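Local coordinates for protein teicoplanin pseudoaglycone deacetylases Orf2 (Actinoplanes teichomyceticus, PDB 3DFF) that probably removes an acetyl group from the sugar of the teicoplanin pseudoaglycone as a zinc-dependent amide hydrolase, at residues 46-51 and 70-75; 58-63 and 97-102; 107-112 and 119-124; 156-161 and 196-201. All coordinates share one frame; numbering follows the deposited sequence.

Contact 1: 46-51 and 70-75; sequences GAAQPP and DAVLYR
D70 OD1 is held by three donors: water 1 and water 2, each 2.8 Å away, and the backbone N of L73. The L73 N to D70 OD1 bond is 3.1 Å long and meets the oxygen from above the carboxylate plane, 59° out of it. With CG anti to the backbone N (chi1 -174°), D70 brings its carboxylate back to L73 N, and D70 is the N-cap of helix 71-85. The two waters carry the cap across to the loop that follows strand 37-42: water 1 accepts from A48 N, while water 2 donates to A48 O at 2.9 Å and accepts from V72 N. No direct hydrogen bond joins the two segments. Beside the waters, V72 points its branches at the loop backbone. CG1 and CG2 straddle G46 O, V72 CG2 lying 3.5 Å from it, and CG2 also packs 4.0 Å from A48 CB. Y100 touches both A48 and V72.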
loop_
_atom_site.group_PDB
_atom_site.type_symbol
_atom_site.label_atom_id
_atom_site.label_comp_id
_atom_site.label_asym_id
_atom_site.label_seq_id
_atom_site.Cartn_x
_atom_site.Cartn_y
_atom_site.Cartn_z
ATOM N N GLY A 46 -7.773 -10.037 -0.962
ATOM C CA GLY A 46 -8.876 -10.981 -1.212
ATOM C C GLY A 46 -8.375 -12.321 -1.699
ATOM O O GLY A 46 -7.456 -12.392 -2.527
ATOM N N ALA A 47 -8.964 -13.392 -1.154
ATOM C CA ALA A 47 -8.602 -14.756 -1.514
ATOM C C ALA A 47 -8.769 -14.998 -3.004
ATOM O O ALA A 47 -9.750 -14.580 -3.608
ATOM C CB ALA A 47 -9.459 -15.722 -0.736
ATOM N N ALA A 48 -7.803 -15.683 -3.594
ATOM C CA ALA A 48 -7.873 -16.017 -5.000
ATOM C C ALA A 48 -7.565 -17.495 -5.174
ATOM O O ALA A 48 -6.833 -18.098 -4.382
ATOM C CB ALA A 48 -6.896 -15.161 -5.803
ATOM N N GLN A 49 -8.156 -18.101 -6.188
ATOM C CA GLN A 49 -7.899 -19.512 -6.436
ATOM C C GLN A 49 -7.753 -19.738 -7.929
ATOM O O GLN A 49 -8.203 -18.909 -8.710
ATOM C CB GLN A 49 -9.010 -20.390 -5.842
ATOM C CG GLN A 49 -10.430 -20.143 -6.359
ATOM C CD GLN A 49 -11.365 -21.326 -6.064
ATOM O OE1 GLN A 49 -10.996 -22.500 -6.246
ATOM N NE2 GLN A 49 -12.585 -21.020 -5.617
ATOM N N PRO A 50 -7.100 -20.847 -8.328
ATOM C CA PRO A 50 -7.009 -21.129 -9.757
ATOM C C PRO A 50 -8.400 -21.279 -10.387
ATOM O O PRO A 50 -9.379 -21.558 -9.671
ATOM C CB PRO A 50 -6.258 -22.463 -9.807
ATOM C CG PRO A 50 -5.519 -22.538 -8.518
ATOM C CD PRO A 50 -6.415 -21.875 -7.523
ATOM N N PRO A 51 -8.494 -21.105 -11.717
ATOM C CA PRO A 51 -7.398 -20.810 -12.654
ATOM C C PRO A 51 -6.827 -19.401 -12.546
ATOM O O PRO A 51 -7.583 -18.432 -12.401
ATOM C CB PRO A 51 -8.047 -21.001 -14.035
ATOM C CG PRO A 51 -9.346 -21.697 -13.779
ATOM C CD PRO A 51 -9.778 -21.259 -12.420
ATOM N N ASP A 70 -1.382 -21.089 -3.611
ATOM C CA ASP A 70 -2.296 -20.107 -3.028
ATOM C C ASP A 70 -1.457 -18.932 -2.538
ATOM O O ASP A 70 -1.137 -18.820 -1.349
ATOM C CB ASP A 70 -3.121 -20.765 -1.906
ATOM C CG ASP A 70 -4.197 -19.850 -1.330
ATOM O OD1 ASP A 70 -4.177 -18.635 -1.585
ATOM O OD2 ASP A 70 -5.069 -20.358 -0.580
ATOM N N ALA A 71 -1.100 -18.058 -3.484
ATOM C CA ALA A 71 -0.210 -16.940 -3.222
ATOM C C ALA A 71 -0.769 -15.983 -2.198
ATOM O O ALA A 71 -0.023 -15.461 -1.377
ATOM C CB ALA A 71 0.117 -16.208 -4.517
ATOM N N VAL A 72 -2.076 -15.732 -2.266
ATOM C CA VAL A 72 -2.694 -14.809 -1.325
ATOM C C VAL A 72 -2.518 -15.332 0.110
ATOM O O VAL A 72 -2.199 -14.551 1.010
ATOM C CB VAL A 72 -4.188 -14.575 -1.633
ATOM C CG1 VAL A 72 -4.837 -13.709 -0.535
ATOM C CG2 VAL A 72 -4.351 -13.923 -3.006
ATOM N N LEU A 73 -2.727 -16.631 0.329
ATOM C CA LEU A 73 -2.502 -17.209 1.661
ATOM C C LEU A 73 -1.059 -16.993 2.124
ATOM O O LEU A 73 -0.839 -16.536 3.246
ATOM C CB LEU A 73 -2.869 -18.705 1.714
ATOM C CG LEU A 73 -2.767 -19.373 3.089
ATOM C CD1 LEU A 73 -3.702 -18.695 4.101
ATOM C CD2 LEU A 73 -3.074 -20.846 2.965
ATOM N N TYR A 74 -0.088 -17.302 1.259
ATOM C CA TYR A 74 1.329 -17.100 1.587
ATOM C C TYR A 74 1.572 -15.647 1.973
ATOM O O TYR A 74 2.216 -15.370 2.985
ATOM C CB TYR A 74 2.249 -17.476 0.421
ATOM C CG TYR A 74 2.616 -18.944 0.333
ATOM C CD1 TYR A 74 1.790 -19.843 -0.337
ATOM C CD2 TYR A 74 3.797 -19.426 0.894
ATOM C CE1 TYR A 74 2.100 -21.197 -0.429
ATOM C CE2 TYR A 74 4.129 -20.799 0.802
ATOM C CZ TYR A 74 3.267 -21.669 0.138
ATOM O OH TYR A 74 3.567 -23.011 0.037
ATOM N N ARG A 75 1.034 -14.717 1.187
ATOM C CA ARG A 75 1.267 -13.298 1.414
ATOM C C ARG A 75 0.558 -12.777 2.655
ATOM O O ARG A 75 1.057 -11.887 3.363
ATOM C CB ARG A 75 0.880 -12.493 0.162
ATOM C CG ARG A 75 1.807 -12.760 -1.013
ATOM C CD ARG A 75 1.582 -11.740 -2.123
ATOM N NE ARG A 75 2.013 -10.403 -1.723
ATOM C CZ ARG A 75 1.815 -9.309 -2.457
ATOM N NH1 ARG A 75 1.171 -9.396 -3.611
ATOM N NH2 ARG A 75 2.238 -8.127 -2.030
HETATM O O HOH W 1 -6.542 -17.310 -1.052
HETATM O O HOH W 2 -4.111 -17.152 -3.928
#

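Contact 2: 58-63 and 97-102; sequences RMHTIW and DSIYRK
I99 lays its CD1 against W63 and M59, 3.8 Å from W63 CH2 and 4.0 Å from M59 CB. This joins the C-terminal end of helix 54-62 to the loop after strand 89-92, which carries D97, a zinc ligand seen in a structure of this protein although no metal sits on it here. I99 CG1 stands between the backbone N and the carbonyl carbon (chi1 58°), and the chain then extends to bring CD1 to the indole. I99 and W63 approach from opposite directions, and the methyl meets the far rim obliquely. M59, a selenomethionine, meets it through CB; in the conformer given, the bent chain carries the selenium away.

Next to this apolar group, H60 NE2 and Y100 OH share a hydrogen bond of 2.7 Å, with an angle of 161°, in which either may be the donor. The two rings meet rim to rim with their planes at 44°. Y52 packs against both rings. H60 ND1 is bonded to P67 O, and the imidazole is thereby fixed at two corners. Y100 OH also lies at the edge of the indole, 3.9 Å from W63 CZ3, and I99 CG1 sits over the centre of the Y100 ring. D97 forms an Asx turn with I99: its OD1 uses the anti lone pair to accept from I99 N at 2.9 Å.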
loop_
_atom_site.group_PDB
_atom_site.type_symbol
_atom_site.label_atom_id
_atom_site.label_comp_id
_atom_site.label_asym_id
_atom_site.label_seq_id
_atom_site.Cartn_x
_atom_site.Cartn_y
_atom_site.Cartn_z
ATOM N N ARG A 58 3.099 -16.069 -13.696
ATOM C CA ARG A 58 4.447 -15.498 -13.793
ATOM C C ARG A 58 4.839 -14.755 -12.514
ATOM O O ARG A 58 5.985 -14.845 -12.054
ATOM C CB ARG A 58 4.555 -14.568 -15.010
ATOM C CG ARG A 58 5.969 -14.096 -15.306
ATOM C CD ARG A 58 6.000 -13.030 -16.381
ATOM N NE ARG A 58 7.271 -12.302 -16.392
ATOM C CZ ARG A 58 7.482 -11.140 -15.776
ATOM N NH1 ARG A 58 6.507 -10.558 -15.087
ATOM N NH2 ARG A 58 8.669 -10.553 -15.849
HETATM N N MSE A 59 3.895 -14.019 -11.940
HETATM C CA MSE A 59 4.159 -13.290 -10.700
HETATM C C MSE A 59 4.437 -14.256 -9.565
HETATM O O MSE A 59 5.349 -14.033 -8.752
HETATM C CB MSE A 59 2.987 -12.381 -10.324
HETATM C CG MSE A 59 2.858 -11.131 -11.179
HETATM SE SE MSE A 59 4.511 -10.096 -11.388
HETATM C CE MSE A 59 5.366 -10.411 -9.642
ATOM N N HIS A 60 3.652 -15.326 -9.508
ATOM C CA HIS A 60 3.826 -16.331 -8.450
ATOM C C HIS A 60 5.239 -16.900 -8.486
ATOM O O HIS A 60 5.870 -17.076 -7.443
ATOM C CB HIS A 60 2.778 -17.432 -8.553
ATOM C CG HIS A 60 1.381 -16.935 -8.314
ATOM N ND1 HIS A 60 0.263 -17.690 -8.579
ATOM C CD2 HIS A 60 0.933 -15.752 -7.831
ATOM C CE1 HIS A 60 -0.819 -16.988 -8.278
ATOM N NE2 HIS A 60 -0.440 -15.817 -7.807
ATOM N N THR A 61 5.732 -17.167 -9.695
ATOM C CA THR A 61 7.097 -17.650 -9.888
ATOM C C THR A 61 8.143 -16.642 -9.401
ATOM O O THR A 61 9.123 -17.027 -8.748
ATOM C CB THR A 61 7.328 -18.034 -11.367
ATOM O OG1 THR A 61 6.480 -19.156 -11.686
ATOM C CG2 THR A 61 8.788 -18.410 -11.604
ATOM N N ILE A 62 7.918 -15.354 -9.682
ATOM C CA ILE A 62 8.813 -14.285 -9.245
ATOM C C ILE A 62 8.815 -14.197 -7.708
ATOM O O ILE A 62 9.844 -13.872 -7.085
ATOM C CB ILE A 62 8.410 -12.946 -9.911
ATOM C CG1 ILE A 62 8.843 -12.970 -11.386
ATOM C CG2 ILE A 62 9.003 -11.744 -9.179
ATOM C CD1 ILE A 62 8.187 -11.885 -12.230
ATOM N N TRP A 63 7.677 -14.541 -7.108
ATOM C CA TRP A 63 7.509 -14.529 -5.653
ATOM C C TRP A 63 8.019 -15.803 -4.983
ATOM O O TRP A 63 7.843 -15.986 -3.775
ATOM C CB TRP A 63 6.033 -14.333 -5.300
ATOM C CG TRP A 63 5.499 -12.987 -5.676
ATOM C CD1 TRP A 63 6.215 -11.844 -5.894
ATOM C CD2 TRP A 63 4.120 -12.635 -5.823
ATOM N NE1 TRP A 63 5.364 -10.806 -6.189
ATOM C CE2 TRP A 63 4.071 -11.266 -6.147
ATOM C CE3 TRP A 63 2.921 -13.349 -5.703
ATOM C CZ2 TRP A 63 2.868 -10.593 -6.361
ATOM C CZ3 TRP A 63 1.736 -12.694 -5.921
ATOM C CH2 TRP A 63 1.713 -11.323 -6.258
ATOM N N ASP A 97 -6.377 -8.535 -5.913
ATOM C CA ASP A 97 -5.251 -7.868 -6.556
ATOM C C ASP A 97 -5.488 -7.770 -8.070
ATOM O O ASP A 97 -6.083 -8.662 -8.656
ATOM C CB ASP A 97 -3.964 -8.640 -6.313
ATOM C CG ASP A 97 -2.750 -7.874 -6.808
ATOM O OD1 ASP A 97 -2.548 -7.740 -8.040
ATOM O OD2 ASP A 97 -2.031 -7.349 -5.969
ATOM N N SER A 98 -4.981 -6.711 -8.688
ATOM C CA SER A 98 -5.105 -6.510 -10.145
ATOM C C SER A 98 -4.753 -7.749 -10.962
ATOM O O SER A 98 -5.364 -7.954 -12.008
ATOM C CB SER A 98 -4.257 -5.326 -10.605
ATOM O OG SER A 98 -2.894 -5.543 -10.282
ATOM N N ILE A 99 -3.807 -8.582 -10.508
ATOM C CA ILE A 99 -3.444 -9.772 -11.307
ATOM C C ILE A 99 -4.498 -10.871 -11.303
ATOM O O ILE A 99 -4.394 -11.850 -12.059
ATOM C CB ILE A 99 -2.065 -10.366 -10.934
ATOM C CG1 ILE A 99 -2.019 -10.763 -9.441
ATOM C CG2 ILE A 99 -0.970 -9.399 -11.300
ATOM C CD1 ILE A 99 -0.771 -11.644 -9.084
ATOM N N TYR A 100 -5.515 -10.727 -10.456
ATOM C CA TYR A 100 -6.543 -11.750 -10.371
ATOM C C TYR A 100 -7.886 -11.274 -10.901
ATOM O O TYR A 100 -8.810 -12.090 -10.994
ATOM C CB TYR A 100 -6.735 -12.239 -8.923
ATOM C CG TYR A 100 -5.464 -12.722 -8.254
ATOM C CD1 TYR A 100 -4.684 -13.764 -8.821
ATOM C CD2 TYR A 100 -5.026 -12.146 -7.061
ATOM C CE1 TYR A 100 -3.524 -14.206 -8.204
ATOM C CE2 TYR A 100 -3.849 -12.592 -6.435
ATOM C CZ TYR A 100 -3.110 -13.613 -7.014
ATOM O OH TYR A 100 -1.940 -14.026 -6.395
ATOM N N ARG A 101 -8.003 -9.977 -11.201
ATOM C CA ARG A 101 -9.308 -9.427 -11.578
ATOM C C ARG A 101 -9.616 -9.665 -13.051
ATOM O O ARG A 101 -8.718 -9.765 -13.879
ATOM C CB ARG A 101 -9.411 -7.928 -11.265
ATOM C CG ARG A 101 -9.337 -7.619 -9.758
ATOM C CD ARG A 101 -10.019 -6.277 -9.430
ATOM N NE ARG A 101 -9.430 -5.091 -10.058
ATOM C CZ ARG A 101 -8.366 -4.449 -9.583
ATOM N NH1 ARG A 101 -7.731 -4.910 -8.519
ATOM N NH2 ARG A 101 -7.912 -3.368 -10.184
ATOM N N LYS A 102 -10.914 -9.737 -13.357
ATOM C CA LYS A 102 -11.403 -9.830 -14.727
ATOM C C LYS A 102 -12.187 -8.585 -15.143
ATOM O O LYS A 102 -12.717 -7.862 -14.285
ATOM C CB LYS A 102 -12.304 -11.035 -14.878
ATOM C CG LYS A 102 -11.534 -12.340 -14.918
ATOM C CD LYS A 102 -12.469 -13.498 -15.150
ATOM C CE LYS A 102 -11.714 -14.804 -15.259
ATOM N NZ LYS A 102 -12.666 -15.934 -15.442
#

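Contact 3: 107-112 and 119-124; sequences RWLTAH and LAVNDH
A short antiparallel beta hairpin, strands 110-111 and 120-121, brings the two segments together near the surface and leads into H124, seen as a zinc ligand in a structure of this protein though metal-free here. A111 and A120 form its hydrogen-bonded pair: A111 N gives to A120 O at 2.8 Å and A120 N to A111 O at 3.0 Å. T110 and V121 are the non-hydrogen-bonded pair, and beyond them N122 N reaches L109 O at 2.8 Å in a nearly straight bond (173°).

L109 CG, anti to the backbone N (chi1 173°), places CD1 a tight 3.5 Å from V121 CG1, the two side chains side by side. The same methyl touches H124 CE1 at 3.7 Å. The guanidinium of R107 lays one face over N122 CB, its plane 32° from that of the amide. D105 takes the NE of R107 in a salt bridge, while waters 3 and 4, weakly bonded to its NH1 and NH2, bind D123 N and D123 O. H124 is held at both nitrogens, by D129 at NE2 and by N122 O at ND1, a 2.8 Å bond with that oxygen in the ring plane.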
loop_
_atom_site.group_PDB
_atom_site.type_symbol
_atom_site.label_atom_id
_atom_site.label_comp_id
_atom_site.label_asym_id
_atom_site.label_seq_id
_atom_site.Cartn_x
_atom_site.Cartn_y
_atom_site.Cartn_z
ATOM N N ARG A 107 -12.311 -10.983 -20.106
ATOM C CA ARG A 107 -10.850 -10.958 -20.236
ATOM C C ARG A 107 -10.219 -10.685 -18.870
ATOM O O ARG A 107 -10.859 -10.120 -17.991
ATOM C CB ARG A 107 -10.394 -9.904 -21.244
ATOM C CG ARG A 107 -10.702 -10.276 -22.716
ATOM C CD ARG A 107 -10.108 -9.259 -23.678
ATOM N NE ARG A 107 -10.666 -7.929 -23.452
ATOM C CZ ARG A 107 -10.017 -6.792 -23.676
ATOM N NH1 ARG A 107 -8.773 -6.798 -24.140
ATOM N NH2 ARG A 107 -10.619 -5.632 -23.429
ATOM N N TRP A 108 -8.968 -11.111 -18.683
ATOM C CA TRP A 108 -8.212 -10.693 -17.500
ATOM C C TRP A 108 -7.958 -9.202 -17.562
ATOM O O TRP A 108 -7.765 -8.629 -18.646
ATOM C CB TRP A 108 -6.860 -11.395 -17.464
ATOM C CG TRP A 108 -6.970 -12.880 -17.293
ATOM C CD1 TRP A 108 -6.678 -13.835 -18.235
ATOM C CD2 TRP A 108 -7.405 -13.585 -16.127
ATOM N NE1 TRP A 108 -6.906 -15.084 -17.719
ATOM C CE2 TRP A 108 -7.347 -14.964 -16.427
ATOM C CE3 TRP A 108 -7.826 -13.187 -14.847
ATOM C CZ2 TRP A 108 -7.689 -15.943 -15.495
ATOM C CZ3 TRP A 108 -8.187 -14.158 -13.924
ATOM C CH2 TRP A 108 -8.111 -15.532 -14.257
ATOM N N LEU A 109 -7.908 -8.562 -16.402
ATOM C CA LEU A 109 -7.558 -7.155 -16.345
ATOM C C LEU A 109 -6.104 -6.922 -16.799
ATOM O O LEU A 109 -5.807 -6.003 -17.574
ATOM C CB LEU A 109 -7.746 -6.642 -14.913
ATOM C CG LEU A 109 -7.255 -5.223 -14.644
ATOM C CD1 LEU A 109 -7.965 -4.179 -15.488
ATOM C CD2 LEU A 109 -7.482 -4.932 -13.182
ATOM N N THR A 110 -5.193 -7.747 -16.282
ATOM C CA THR A 110 -3.759 -7.565 -16.533
ATOM C C THR A 110 -3.244 -8.687 -17.443
ATOM O O THR A 110 -3.638 -9.843 -17.314
ATOM C CB THR A 110 -2.950 -7.549 -15.210
ATOM O OG1 THR A 110 -3.101 -8.806 -14.585
ATOM C CG2 THR A 110 -3.487 -6.487 -14.264
ATOM N N ALA A 111 -2.362 -8.329 -18.368
ATOM C CA ALA A 111 -1.858 -9.290 -19.341
ATOM C C ALA A 111 -0.352 -9.207 -19.449
ATOM O O ALA A 111 0.213 -8.133 -19.297
ATOM C CB ALA A 111 -2.489 -9.041 -20.698
ATOM N N HIS A 112 0.281 -10.347 -19.715
ATOM C CA HIS A 112 1.697 -10.375 -20.065
ATOM C C HIS A 112 1.844 -10.192 -21.573
ATOM O O HIS A 112 1.130 -10.823 -22.356
ATOM C CB HIS A 112 2.336 -11.700 -19.645
ATOM C CG HIS A 112 3.778 -11.820 -20.032
ATOM N ND1 HIS A 112 4.784 -11.166 -19.356
ATOM C CD2 HIS A 112 4.380 -12.509 -21.031
ATOM C CE1 HIS A 112 5.946 -11.448 -19.922
ATOM N NE2 HIS A 112 5.730 -12.270 -20.932
ATOM N N LEU A 119 3.840 -5.583 -16.885
ATOM C CA LEU A 119 2.508 -6.076 -17.246
ATOM C C LEU A 119 1.603 -4.950 -17.744
ATOM O O LEU A 119 1.611 -3.845 -17.203
ATOM C CB LEU A 119 1.849 -6.790 -16.065
ATOM C CG LEU A 119 2.527 -8.052 -15.528
ATOM C CD1 LEU A 119 1.837 -8.516 -14.257
ATOM C CD2 LEU A 119 2.540 -9.164 -16.569
ATOM N N ALA A 120 0.833 -5.249 -18.782
ATOM C CA ALA A 120 -0.092 -4.288 -19.367
ATOM C C ALA A 120 -1.481 -4.459 -18.755
ATOM O O ALA A 120 -1.866 -5.560 -18.399
ATOM C CB ALA A 120 -0.157 -4.487 -20.876
ATOM N N VAL A 121 -2.211 -3.359 -18.637
ATOM C CA VAL A 121 -3.616 -3.378 -18.224
ATOM C C VAL A 121 -4.509 -3.227 -19.453
ATOM O O VAL A 121 -4.329 -2.316 -20.254
ATOM C CB VAL A 121 -3.910 -2.243 -17.220
ATOM C CG1 VAL A 121 -5.341 -2.293 -16.763
ATOM C CG2 VAL A 121 -2.992 -2.356 -16.023
ATOM N N ASN A 122 -5.467 -4.132 -19.587
ATOM C CA ASN A 122 -6.416 -4.110 -20.696
ATOM C C ASN A 122 -7.408 -2.974 -20.565
ATOM O O ASN A 122 -7.849 -2.646 -19.467
ATOM C CB ASN A 122 -7.140 -5.456 -20.780
ATOM C CG ASN A 122 -6.268 -6.539 -21.372
ATOM O OD1 ASN A 122 -6.281 -7.681 -20.926
ATOM N ND2 ASN A 122 -5.504 -6.177 -22.391
ATOM N N ASP A 123 -7.751 -2.341 -21.687
ATOM C CA ASP A 123 -8.657 -1.220 -21.622
ATOM C C ASP A 123 -10.033 -1.671 -21.151
ATOM O O ASP A 123 -10.464 -2.779 -21.464
ATOM C CB ASP A 123 -8.735 -0.540 -22.995
ATOM C CG ASP A 123 -7.453 0.214 -23.344
ATOM O OD1 ASP A 123 -7.024 1.099 -22.556
ATOM O OD2 ASP A 123 -6.905 -0.063 -24.426
ATOM N N HIS A 124 -10.706 -0.810 -20.388
ATOM C CA HIS A 124 -12.028 -1.125 -19.857
ATOM C C HIS A 124 -12.791 0.152 -19.488
ATOM O O HIS A 124 -12.205 1.236 -19.430
ATOM C CB HIS A 124 -11.882 -2.031 -18.624
ATOM C CG HIS A 124 -11.020 -1.438 -17.557
ATOM N ND1 HIS A 124 -9.643 -1.470 -17.614
ATOM C CD2 HIS A 124 -11.335 -0.762 -16.426
ATOM C CE1 HIS A 124 -9.146 -0.858 -16.555
ATOM N NE2 HIS A 124 -10.151 -0.403 -15.827
HETATM O O HOH W 3 -6.915 -3.941 -24.037
HETATM O O HOH W 4 -12.889 -3.935 -22.403
#

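Contact 4: 156-161 and 196-201; sequences AAIGEH and GAVELP
With CG1 anti to the carbonyl carbon in both residues (chi1 -68° in I158, -66° in V198), the two side chains meet at about a right angle, I158 CG1 lying 3.8 Å from V198 CG1. V198 points toward the other segment and packs mostly on main chain: V198 CG1 sits 3.4 Å from A156 O and 3.9 Å from A157 O, while CG2 reaches A156 O as well. In return I158 lies against the backbone of G196: CG1 is 3.5 Å from G196 O, and CD1 continues over the same carbonyl toward G196 CA.

The polar link between the segments runs through water 5, which donates to E160 OE1 and, at 2.7 Å, to A197 O. The carbonyl of A156, covered by V198, has its hydrogen bond from R168 NH1, so the apolar cover does not leave it without a partner. W265 of strand 263-269 packs on both A156 and I158.

A type II turn from A157 to E160, closed by E160 N to A157 O at 3.0 Å, precedes H161, the N-cap of helix 162-178. This is a loop at the C-terminal end of a parallel strand, 151-155, the usual place for an active site in an alpha/beta fold, and the helix it enters carries the zinc ligand H164.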
loop_
_atom_site.group_PDB
_atom_site.type_symbol
_atom_site.label_atom_id
_atom_site.label_comp_id
_atom_site.label_asym_id
_atom_site.label_seq_id
_atom_site.Cartn_x
_atom_site.Cartn_y
_atom_site.Cartn_z
ATOM N N ALA A 156 -0.008 7.565 -1.127
ATOM C CA ALA A 156 -0.116 8.622 -2.128
ATOM C C ALA A 156 -0.341 8.102 -3.558
ATOM O O ALA A 156 -0.758 8.866 -4.426
ATOM C CB ALA A 156 1.156 9.498 -2.097
ATOM N N ALA A 157 -0.047 6.822 -3.785
ATOM C CA ALA A 157 -0.088 6.200 -5.113
ATOM C C ALA A 157 0.951 6.810 -6.061
ATOM O O ALA A 157 0.748 6.869 -7.266
ATOM C CB ALA A 157 -1.519 6.209 -5.743
ATOM N N ILE A 158 2.079 7.229 -5.500
ATOM C CA ILE A 158 3.259 7.495 -6.327
ATOM C C ILE A 158 3.604 6.192 -7.053
ATOM O O ILE A 158 3.595 5.111 -6.451
ATOM C CB ILE A 158 4.413 8.001 -5.457
ATOM C CG1 ILE A 158 4.075 9.392 -4.913
ATOM C CG2 ILE A 158 5.753 8.029 -6.235
ATOM C CD1 ILE A 158 4.893 9.789 -3.679
ATOM N N GLY A 159 3.863 6.295 -8.362
ATOM C CA GLY A 159 4.091 5.104 -9.175
ATOM C C GLY A 159 2.873 4.658 -9.963
ATOM O O GLY A 159 2.986 3.809 -10.849
ATOM N N GLU A 160 1.706 5.207 -9.600
ATOM C CA GLU A 160 0.452 5.079 -10.365
ATOM C C GLU A 160 -0.074 3.641 -10.512
ATOM O O GLU A 160 -0.774 3.332 -11.490
ATOM C CB GLU A 160 0.568 5.773 -11.745
ATOM C CG GLU A 160 0.874 7.281 -11.673
ATOM C CD GLU A 160 1.055 7.942 -13.042
ATOM O OE1 GLU A 160 1.818 8.930 -13.125
ATOM O OE2 GLU A 160 0.439 7.494 -14.026
ATOM N N HIS A 161 0.236 2.761 -9.554
ATOM C CA HIS A 161 -0.321 1.403 -9.609
ATOM C C HIS A 161 -1.842 1.536 -9.443
ATOM O O HIS A 161 -2.316 2.195 -8.495
ATOM C CB HIS A 161 0.239 0.485 -8.526
ATOM C CG HIS A 161 -0.222 -0.935 -8.656
ATOM N ND1 HIS A 161 0.638 -1.975 -8.937
ATOM C CD2 HIS A 161 -1.458 -1.485 -8.552
ATOM C CE1 HIS A 161 -0.048 -3.103 -8.995
ATOM N NE2 HIS A 161 -1.324 -2.833 -8.775
ATOM N N GLY A 196 7.270 12.035 -7.760
ATOM C CA GLY A 196 6.595 12.293 -6.496
ATOM C C GLY A 196 5.232 12.949 -6.653
ATOM O O GLY A 196 4.374 12.811 -5.782
ATOM N N ALA A 197 5.021 13.644 -7.768
ATOM C CA ALA A 197 3.757 14.366 -7.976
ATOM C C ALA A 197 2.617 13.387 -8.241
ATOM O O ALA A 197 2.802 12.398 -8.948
ATOM C CB ALA A 197 3.891 15.364 -9.125
ATOM N N VAL A 198 1.452 13.648 -7.644
ATOM C CA VAL A 198 0.252 12.850 -7.901
ATOM C C VAL A 198 -0.965 13.733 -8.185
ATOM O O VAL A 198 -1.022 14.895 -7.771
ATOM C CB VAL A 198 -0.085 11.837 -6.745
ATOM C CG1 VAL A 198 0.989 10.753 -6.621
ATOM C CG2 VAL A 198 -0.301 12.546 -5.415
ATOM N N GLU A 199 -1.918 13.174 -8.919
ATOM C CA GLU A 199 -3.164 13.857 -9.220
ATOM C C GLU A 199 -4.230 13.230 -8.323
ATOM O O GLU A 199 -4.528 12.040 -8.436
ATOM C CB GLU A 199 -3.514 13.689 -10.710
ATOM C CG GLU A 199 -4.952 14.110 -11.110
ATOM C CD GLU A 199 -5.042 15.508 -11.732
ATOM O OE1 GLU A 199 -6.138 16.131 -11.659
ATOM O OE2 GLU A 199 -4.029 15.984 -12.298
ATOM N N LEU A 200 -4.781 14.040 -7.420
ATOM C CA LEU A 200 -5.826 13.599 -6.502
ATOM C C LEU A 200 -7.212 13.839 -7.117
ATOM O O LEU A 200 -7.348 14.640 -8.032
ATOM C CB LEU A 200 -5.702 14.362 -5.180
ATOM C CG LEU A 200 -4.412 14.119 -4.384
ATOM C CD1 LEU A 200 -4.396 14.952 -3.119
ATOM C CD2 LEU A 200 -4.220 12.627 -4.027
ATOM N N PRO A 201 -8.249 13.155 -6.602
ATOM C CA PRO A 201 -9.601 13.479 -7.093
ATOM C C PRO A 201 -9.973 14.917 -6.798
ATOM O O PRO A 201 -9.489 15.491 -5.816
ATOM C CB PRO A 201 -10.518 12.526 -6.313
ATOM C CG PRO A 201 -9.607 11.442 -5.784
ATOM C CD PRO A 201 -8.254 12.078 -5.600
HETATM O O HOH W 5 1.729 10.341 -10.343
#

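In the fold
Contacts 1, 2 and 3 touch one another in a continuous patch. Contacts 1 and 2, with centres about 9 Å apart, are interleaved along the chain: A71 CB packs 3.5 Å from Y100 OH, and R75 makes a cation-pi contact with W63. Contact 3 adjoins contact 2, about 11 Å between centres, through the probable hydrogen bond from L109 N to R101 O at 2.9 Å. Contact 4 lies across the chain's centre from contact 1, about 27 Å between centres. The zinc, held by H16, D19 and H164, is about 9 Å from the side chains of both W63 and A157. Contacts 3 and 4 do not touch, but S98 OG packs 3.5 Å from H161 NE2, a weak hydrogen bond at most, joining contact 2 to contact 4.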